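Local coordinates for aerolysin-like protein (Bombina maxima, PDB 6LH8), which probably belongs to the aerolysin-like pore-forming proteins of toads, acting either as an endolysosome-modulating pore-former or as the paralog that restrains it under oxidizing conditions, at residues F37-N51 against E89-E103. Residues are numbered along the deposited sequence; the frame is centred on the assembly and turned at random.
Sequences FYLKERHFDRTITHN and ESYTELSEDKVTMPE
His50 and Glu93 meet across two antiparallel strands, 41-51 and 90-100, that form one border of the long twisted sheet expected of an aerolysin-like pore-forming protein; 90-100 is its outermost strand here. Paired backbone bonds run from Arg42 and Val99 to His50 and Tyr91, the slackest being Ile48 N to Glu93 O at 3.3 Å.

The packed face carries Arg42, Phe44, Arg46, Ile48 and His50 with their partners, and turns toward the rest of the chain. There NE2 of His50 gives a hydrogen bond of 2.7 Å to OE1 of Glu93, close to the imidazole plane and on the carboxylate's anti lone pair. Tyr139 OH bonds to ND1, while Arg73 pairs with the same OE1 and Leu74 N with OE2, which fixes the turn of both ring and carboxylate. Further along, CE1 of Phe44 lies 3.8 Å from CG2 of Val99, while Asp97 O sits at the ring's edge. Beyond the strands Met101 bends at chi2 and chi3, bringing SD to 5.2 Å from the Phe37 ring centroid, an oblique Met-aromatic contact; CG of Pro102 lies over one face of that ring.

The other face is looser and mostly polar. His43 and Lys98 run side by side, CE1 to CD 3.6 Å, and Glu41 OE2 stays 4.2 Å from Lys98 NZ, opposite charges near each other but not in contact. Thr49 and Thr92 share a water, 2.9 Å from each OG1. At the far end Ser90 OG, anti to its own N (chi1 -179°), donates to Asn51 OD1 at 2.9 Å from above the amide's carbonyl plane.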
loop_
_atom_site.group_PDB
_atom_site.type_symbol
_atom_site.label_atom_id
_atom_site.label_comp_id
_atom_site.label_asym_id
_atom_site.label_seq_id
_atom_site.Cartn_x
_atom_site.Cartn_y
_atom_site.Cartn_z
ATOM N N PHE A 37 15.046 -10.123 24.510
ATOM C CA PHE A 37 15.014 -8.969 23.629
ATOM C C PHE A 37 14.058 -7.913 24.175
ATOM O O PHE A 37 13.198 -8.192 25.014
ATOM C CB PHE A 37 14.599 -9.404 22.228
ATOM C CG PHE A 37 14.873 -8.382 21.160
ATOM C CD1 PHE A 37 16.161 -7.941 20.915
ATOM C CD2 PHE A 37 13.837 -7.880 20.390
ATOM C CE1 PHE A 37 16.410 -7.009 19.926
ATOM C CE2 PHE A 37 14.078 -6.947 19.403
ATOM C CZ PHE A 37 15.366 -6.511 19.169
ATOM N N TYR A 38 14.213 -6.685 23.667
ATOM C CA TYR A 38 13.447 -5.551 24.185
ATOM C C TYR A 38 11.941 -5.768 24.059
ATOM O O TYR A 38 11.182 -5.463 24.987
ATOM C CB TYR A 38 13.838 -4.262 23.457
ATOM C CG TYR A 38 15.312 -4.072 23.159
ATOM C CD1 TYR A 38 16.186 -3.601 24.136
ATOM C CD2 TYR A 38 15.826 -4.325 21.889
ATOM C CE1 TYR A 38 17.538 -3.404 23.865
ATOM C CE2 TYR A 38 17.184 -4.130 21.606
ATOM C CZ TYR A 38 18.030 -3.668 22.600
ATOM O OH TYR A 38 19.368 -3.463 22.331
ATOM N N LEU A 39 11.486 -6.262 22.908
ATOM C CA LEU A 39 10.063 -6.389 22.622
ATOM C C LEU A 39 9.771 -7.779 22.087
ATOM O O LEU A 39 10.591 -8.378 21.387
ATOM C CB LEU A 39 9.571 -5.358 21.576
ATOM C CG LEU A 39 9.442 -3.858 21.847
ATOM C CD1 LEU A 39 10.786 -3.200 22.103
ATOM C CD2 LEU A 39 8.758 -3.208 20.661
ATOM N N LYS A 40 8.576 -8.273 22.400
ATOM C CA LYS A 40 8.128 -9.536 21.828
ATOM C C LYS A 40 7.651 -9.356 20.393
ATOM O O LYS A 40 7.892 -10.214 19.540
ATOM C CB LYS A 40 7.006 -10.124 22.683
ATOM C CG LYS A 40 7.447 -10.549 24.076
ATOM C CD LYS A 40 7.159 -12.031 24.314
ATOM C CE LYS A 40 7.907 -12.540 25.530
ATOM N NZ LYS A 40 7.503 -11.772 26.740
ATOM N N GLU A 41 6.930 -8.271 20.128
ATOM C CA GLU A 41 6.395 -7.979 18.809
ATOM C C GLU A 41 6.469 -6.479 18.597
ATOM O O GLU A 41 6.432 -5.707 19.558
ATOM C CB GLU A 41 4.943 -8.424 18.653
ATOM C CG GLU A 41 4.666 -9.861 19.014
ATOM C CD GLU A 41 3.194 -10.109 19.239
ATOM O OE1 GLU A 41 2.593 -9.395 20.076
ATOM O OE2 GLU A 41 2.643 -11.006 18.562
ATOM N N ARG A 42 6.592 -6.074 17.337
ATOM C CA ARG A 42 6.478 -4.668 16.975
ATOM C C ARG A 42 5.239 -4.485 16.111
ATOM O O ARG A 42 4.881 -5.367 15.333
ATOM C CB ARG A 42 7.718 -4.170 16.232
ATOM C CG ARG A 42 8.094 -2.783 16.659
ATOM C CD ARG A 42 9.476 -2.392 16.202
ATOM N NE ARG A 42 9.375 -1.078 15.605
ATOM C CZ ARG A 42 10.404 -0.355 15.199
ATOM N NH1 ARG A 42 11.643 -0.815 15.341
ATOM N NH2 ARG A 42 10.182 0.822 14.657
ATOM N N HIS A 43 4.575 -3.340 16.262
ATOM C CA HIS A 43 3.338 -3.059 15.553
ATOM C C HIS A 43 3.569 -1.883 14.621
ATOM O O HIS A 43 4.100 -0.853 15.044
ATOM C CB HIS A 43 2.207 -2.740 16.545
ATOM C CG HIS A 43 2.015 -3.797 17.592
ATOM N ND1 HIS A 43 0.993 -4.718 17.532
ATOM C CD2 HIS A 43 2.721 -4.083 18.711
ATOM C CE1 HIS A 43 1.066 -5.521 18.583
ATOM N NE2 HIS A 43 2.107 -5.163 19.307
ATOM N N PHE A 44 3.175 -2.044 13.361
ATOM C CA PHE A 44 3.371 -1.026 12.342
ATOM C C PHE A 44 2.055 -0.736 11.637
ATOM O O PHE A 44 1.201 -1.613 11.488
ATOM C CB PHE A 44 4.393 -1.458 11.285
ATOM C CG PHE A 44 5.748 -1.783 11.832
ATOM C CD1 PHE A 44 6.044 -3.066 12.259
ATOM C CD2 PHE A 44 6.747 -0.823 11.858
ATOM C CE1 PHE A 44 7.314 -3.368 12.735
ATOM C CE2 PHE A 44 8.001 -1.114 12.324
ATOM C CZ PHE A 44 8.291 -2.385 12.766
ATOM N N ASP A 45 1.905 0.499 11.183
ATOM C CA ASP A 45 0.815 0.822 10.281
ATOM C C ASP A 45 1.216 0.448 8.861
ATOM O O ASP A 45 2.351 0.693 8.443
ATOM C CB ASP A 45 0.477 2.308 10.355
ATOM C CG ASP A 45 -0.303 2.664 11.601
ATOM O OD1 ASP A 45 -0.742 1.740 12.326
ATOM O OD2 ASP A 45 -0.480 3.870 11.848
ATOM N N ARG A 46 0.290 -0.179 8.139
ATOM C CA ARG A 46 0.476 -0.568 6.747
ATOM C C ARG A 46 -0.667 0.031 5.943
ATOM O O ARG A 46 -1.831 -0.092 6.336
ATOM C CB ARG A 46 0.515 -2.095 6.598
ATOM C CG ARG A 46 0.463 -2.568 5.160
ATOM C CD ARG A 46 0.491 -4.086 5.082
ATOM N NE ARG A 46 0.490 -4.560 3.707
ATOM C CZ ARG A 46 0.188 -5.800 3.356
ATOM N NH1 ARG A 46 -0.133 -6.679 4.290
ATOM N NH2 ARG A 46 0.210 -6.158 2.079
ATOM N N THR A 47 -0.345 0.719 4.846
ATOM C CA THR A 47 -1.378 1.404 4.087
ATOM C C THR A 47 -1.294 1.060 2.612
ATOM O O THR A 47 -0.228 0.716 2.082
ATOM C CB THR A 47 -1.289 2.921 4.224
ATOM O OG1 THR A 47 -0.042 3.365 3.689
ATOM C CG2 THR A 47 -1.393 3.342 5.691
ATOM N N ILE A 48 -2.448 1.165 1.963
ATOM C CA ILE A 48 -2.558 1.208 0.514
ATOM C C ILE A 48 -3.390 2.439 0.189
ATOM O O ILE A 48 -4.464 2.630 0.764
ATOM C CB ILE A 48 -3.218 -0.059 -0.060
ATOM C CG1 ILE A 48 -2.405 -1.310 0.290
ATOM C CG2 ILE A 48 -3.421 0.093 -1.562
ATOM C CD1 ILE A 48 -2.998 -2.615 -0.267
ATOM N N THR A 49 -2.900 3.282 -0.701
ATOM C CA THR A 49 -3.636 4.485 -1.061
ATOM C C THR A 49 -4.107 4.371 -2.503
ATOM O O THR A 49 -3.307 4.074 -3.396
ATOM C CB THR A 49 -2.788 5.733 -0.856
ATOM O OG1 THR A 49 -2.500 5.876 0.546
ATOM C CG2 THR A 49 -3.547 6.973 -1.320
ATOM N N HIS A 50 -5.400 4.606 -2.719
ATOM C CA HIS A 50 -6.020 4.522 -4.038
ATOM C C HIS A 50 -6.425 5.911 -4.506
ATOM O O HIS A 50 -7.123 6.626 -3.788
ATOM C CB HIS A 50 -7.247 3.616 -3.995
ATOM C CG HIS A 50 -6.969 2.253 -3.436
ATOM N ND1 HIS A 50 -6.447 1.228 -4.191
ATOM C CD2 HIS A 50 -7.143 1.757 -2.186
ATOM C CE1 HIS A 50 -6.313 0.153 -3.431
ATOM N NE2 HIS A 50 -6.737 0.447 -2.215
ATOM N N ASN A 51 -6.037 6.272 -5.728
ATOM C CA ASN A 51 -6.320 7.598 -6.256
ATOM C C ASN A 51 -6.916 7.499 -7.648
ATOM O O ASN A 51 -6.605 6.580 -8.405
ATOM C CB ASN A 51 -5.049 8.441 -6.319
ATOM C CG ASN A 51 -4.243 8.345 -5.050
ATOM O OD1 ASN A 51 -4.395 9.181 -4.171
ATOM N ND2 ASN A 51 -3.400 7.294 -4.931
ATOM N N GLU A 89 -11.241 11.962 -4.238
ATOM C CA GLU A 89 -10.432 11.355 -5.292
ATOM C C GLU A 89 -9.298 10.503 -4.749
ATOM O O GLU A 89 -8.477 10.011 -5.533
ATOM C CB GLU A 89 -9.880 12.445 -6.219
ATOM C CG GLU A 89 -10.977 13.103 -7.021
ATOM C CD GLU A 89 -10.602 14.438 -7.616
ATOM O OE1 GLU A 89 -9.434 14.875 -7.455
ATOM O OE2 GLU A 89 -11.495 15.055 -8.235
ATOM N N SER A 90 -9.238 10.307 -3.438
ATOM C CA SER A 90 -8.209 9.488 -2.815
ATOM C C SER A 90 -8.822 8.747 -1.642
ATOM O O SER A 90 -9.598 9.327 -0.881
ATOM C CB SER A 90 -7.032 10.348 -2.340
ATOM O OG SER A 90 -6.018 9.547 -1.749
ATOM N N TYR A 91 -8.471 7.470 -1.498
ATOM C CA TYR A 91 -8.936 6.646 -0.394
ATOM C C TYR A 91 -7.765 5.823 0.135
ATOM O O TYR A 91 -7.002 5.260 -0.651
ATOM C CB TYR A 91 -10.089 5.749 -0.864
ATOM C CG TYR A 91 -10.600 4.793 0.178
ATOM C CD1 TYR A 91 -11.549 5.196 1.102
ATOM C CD2 TYR A 91 -10.122 3.497 0.250
ATOM C CE1 TYR A 91 -12.014 4.335 2.062
ATOM C CE2 TYR A 91 -10.578 2.625 1.208
ATOM C CZ TYR A 91 -11.533 3.046 2.111
ATOM O OH TYR A 91 -12.000 2.174 3.072
ATOM N N THR A 92 -7.623 5.750 1.463
ATOM C CA THR A 92 -6.505 5.052 2.093
ATOM C C THR A 92 -7.032 3.890 2.924
ATOM O O THR A 92 -7.885 4.082 3.797
ATOM C CB THR A 92 -5.692 6.001 2.975
ATOM O OG1 THR A 92 -5.182 7.078 2.182
ATOM C CG2 THR A 92 -4.534 5.276 3.634
ATOM N N GLU A 93 -6.536 2.694 2.647
ATOM C CA GLU A 93 -6.744 1.552 3.517
ATOM C C GLU A 93 -5.645 1.517 4.572
ATOM O O GLU A 93 -4.531 2.002 4.357
ATOM C CB GLU A 93 -6.744 0.247 2.723
ATOM C CG GLU A 93 -7.776 0.162 1.620
ATOM C CD GLU A 93 -7.796 -1.199 0.949
ATOM O OE1 GLU A 93 -7.436 -1.270 -0.247
ATOM O OE2 GLU A 93 -8.162 -2.201 1.611
ATOM N N LEU A 94 -5.972 0.949 5.728
ATOM C CA LEU A 94 -5.023 0.874 6.830
ATOM C C LEU A 94 -5.199 -0.459 7.543
ATOM O O LEU A 94 -6.328 -0.888 7.805
ATOM C CB LEU A 94 -5.216 2.044 7.804
ATOM C CG LEU A 94 -4.402 2.073 9.098
ATOM C CD1 LEU A 94 -2.916 2.121 8.803
ATOM C CD2 LEU A 94 -4.813 3.266 9.942
ATOM N N SER A 95 -4.087 -1.132 7.826
ATOM C CA SER A 95 -4.136 -2.325 8.655
ATOM C C SER A 95 -2.985 -2.283 9.650
ATOM O O SER A 95 -2.045 -1.498 9.516
ATOM C CB SER A 95 -4.093 -3.618 7.824
ATOM O OG SER A 95 -2.843 -3.800 7.185
ATOM N N GLU A 96 -3.081 -3.120 10.677
ATOM C CA GLU A 96 -1.993 -3.269 11.630
ATOM C C GLU A 96 -1.119 -4.431 11.184
ATOM O O GLU A 96 -1.617 -5.531 10.943
ATOM C CB GLU A 96 -2.516 -3.518 13.044
ATOM C CG GLU A 96 -1.396 -3.533 14.083
ATOM C CD GLU A 96 -1.834 -4.095 15.430
ATOM O OE1 GLU A 96 -1.945 -5.335 15.567
ATOM O OE2 GLU A 96 -2.057 -3.291 16.348
ATOM N N ASP A 97 0.170 -4.173 11.035
ATOM C CA ASP A 97 1.140 -5.192 10.659
ATOM C C ASP A 97 1.949 -5.520 11.908
ATOM O O ASP A 97 2.726 -4.688 12.383
ATOM C CB ASP A 97 2.018 -4.662 9.527
ATOM C CG ASP A 97 2.984 -5.684 8.996
ATOM O OD1 ASP A 97 2.813 -6.884 9.285
ATOM O OD2 ASP A 97 3.914 -5.275 8.272
ATOM N N LYS A 98 1.757 -6.720 12.452
ATOM C CA LYS A 98 2.420 -7.139 13.682
ATOM C C LYS A 98 3.554 -8.098 13.342
ATOM O O LYS A 98 3.344 -9.074 12.619
ATOM C CB LYS A 98 1.409 -7.802 14.626
ATOM C CG LYS A 98 1.993 -8.348 15.900
ATOM C CD LYS A 98 0.888 -8.699 16.892
ATOM C CE LYS A 98 -0.278 -9.398 16.214
ATOM N NZ LYS A 98 -1.212 -9.962 17.233
ATOM N N VAL A 99 4.750 -7.809 13.844
ATOM C CA VAL A 99 5.972 -8.518 13.472
ATOM C C VAL A 99 6.594 -9.113 14.730
ATOM O O VAL A 99 6.923 -8.381 15.674
ATOM C CB VAL A 99 6.968 -7.586 12.766
ATOM C CG1 VAL A 99 8.170 -8.378 12.274
ATOM C CG2 VAL A 99 6.289 -6.871 11.608
ATOM N N THR A 100 6.776 -10.428 14.741
ATOM C CA THR A 100 7.405 -11.075 15.890
ATOM C C THR A 100 8.904 -10.788 15.928
ATOM O O THR A 100 9.588 -10.879 14.907
ATOM C CB THR A 100 7.166 -12.588 15.847
ATOM O OG1 THR A 100 5.762 -12.851 15.758
ATOM C CG2 THR A 100 7.728 -13.268 17.111
ATOM N N MET A 101 9.415 -10.447 17.113
ATOM C CA MET A 101 10.831 -10.183 17.320
ATOM C C MET A 101 11.534 -11.436 17.815
ATOM O O MET A 101 10.892 -12.350 18.339
ATOM C CB MET A 101 11.021 -9.057 18.336
ATOM C CG MET A 101 10.435 -7.689 17.922
ATOM S SD MET A 101 11.366 -6.842 16.623
ATOM C CE MET A 101 10.371 -7.219 15.212
ATOM N N PRO A 102 12.854 -11.520 17.660
ATOM C CA PRO A 102 13.584 -12.621 18.300
ATOM C C PRO A 102 13.400 -12.566 19.810
ATOM O O PRO A 102 13.343 -11.492 20.412
ATOM C CB PRO A 102 15.043 -12.382 17.887
ATOM C CG PRO A 102 15.098 -10.958 17.401
ATOM C CD PRO A 102 13.734 -10.673 16.838
ATOM N N GLU A 103 13.275 -13.745 20.421
ATOM C CA GLU A 103 12.987 -13.798 21.850
ATOM C C GLU A 103 14.216 -13.447 22.679
ATOM O O GLU A 103 14.118 -12.694 23.656
ATOM C CB GLU A 103 12.460 -15.185 22.217
ATOM C CG GLU A 103 11.628 -15.226 23.479
ATOM C CD GLU A 103 11.387 -16.646 23.960
ATOM O OE1 GLU A 103 11.145 -16.832 25.171
ATOM O OE2 GLU A 103 11.438 -17.575 23.124
HETATM O O HOH W 1 9.294 -12.476 20.535
HETATM O O HOH W 2 0.442 -7.138 7.175
HETATM O O HOH W 3 -2.463 8.142 2.306
#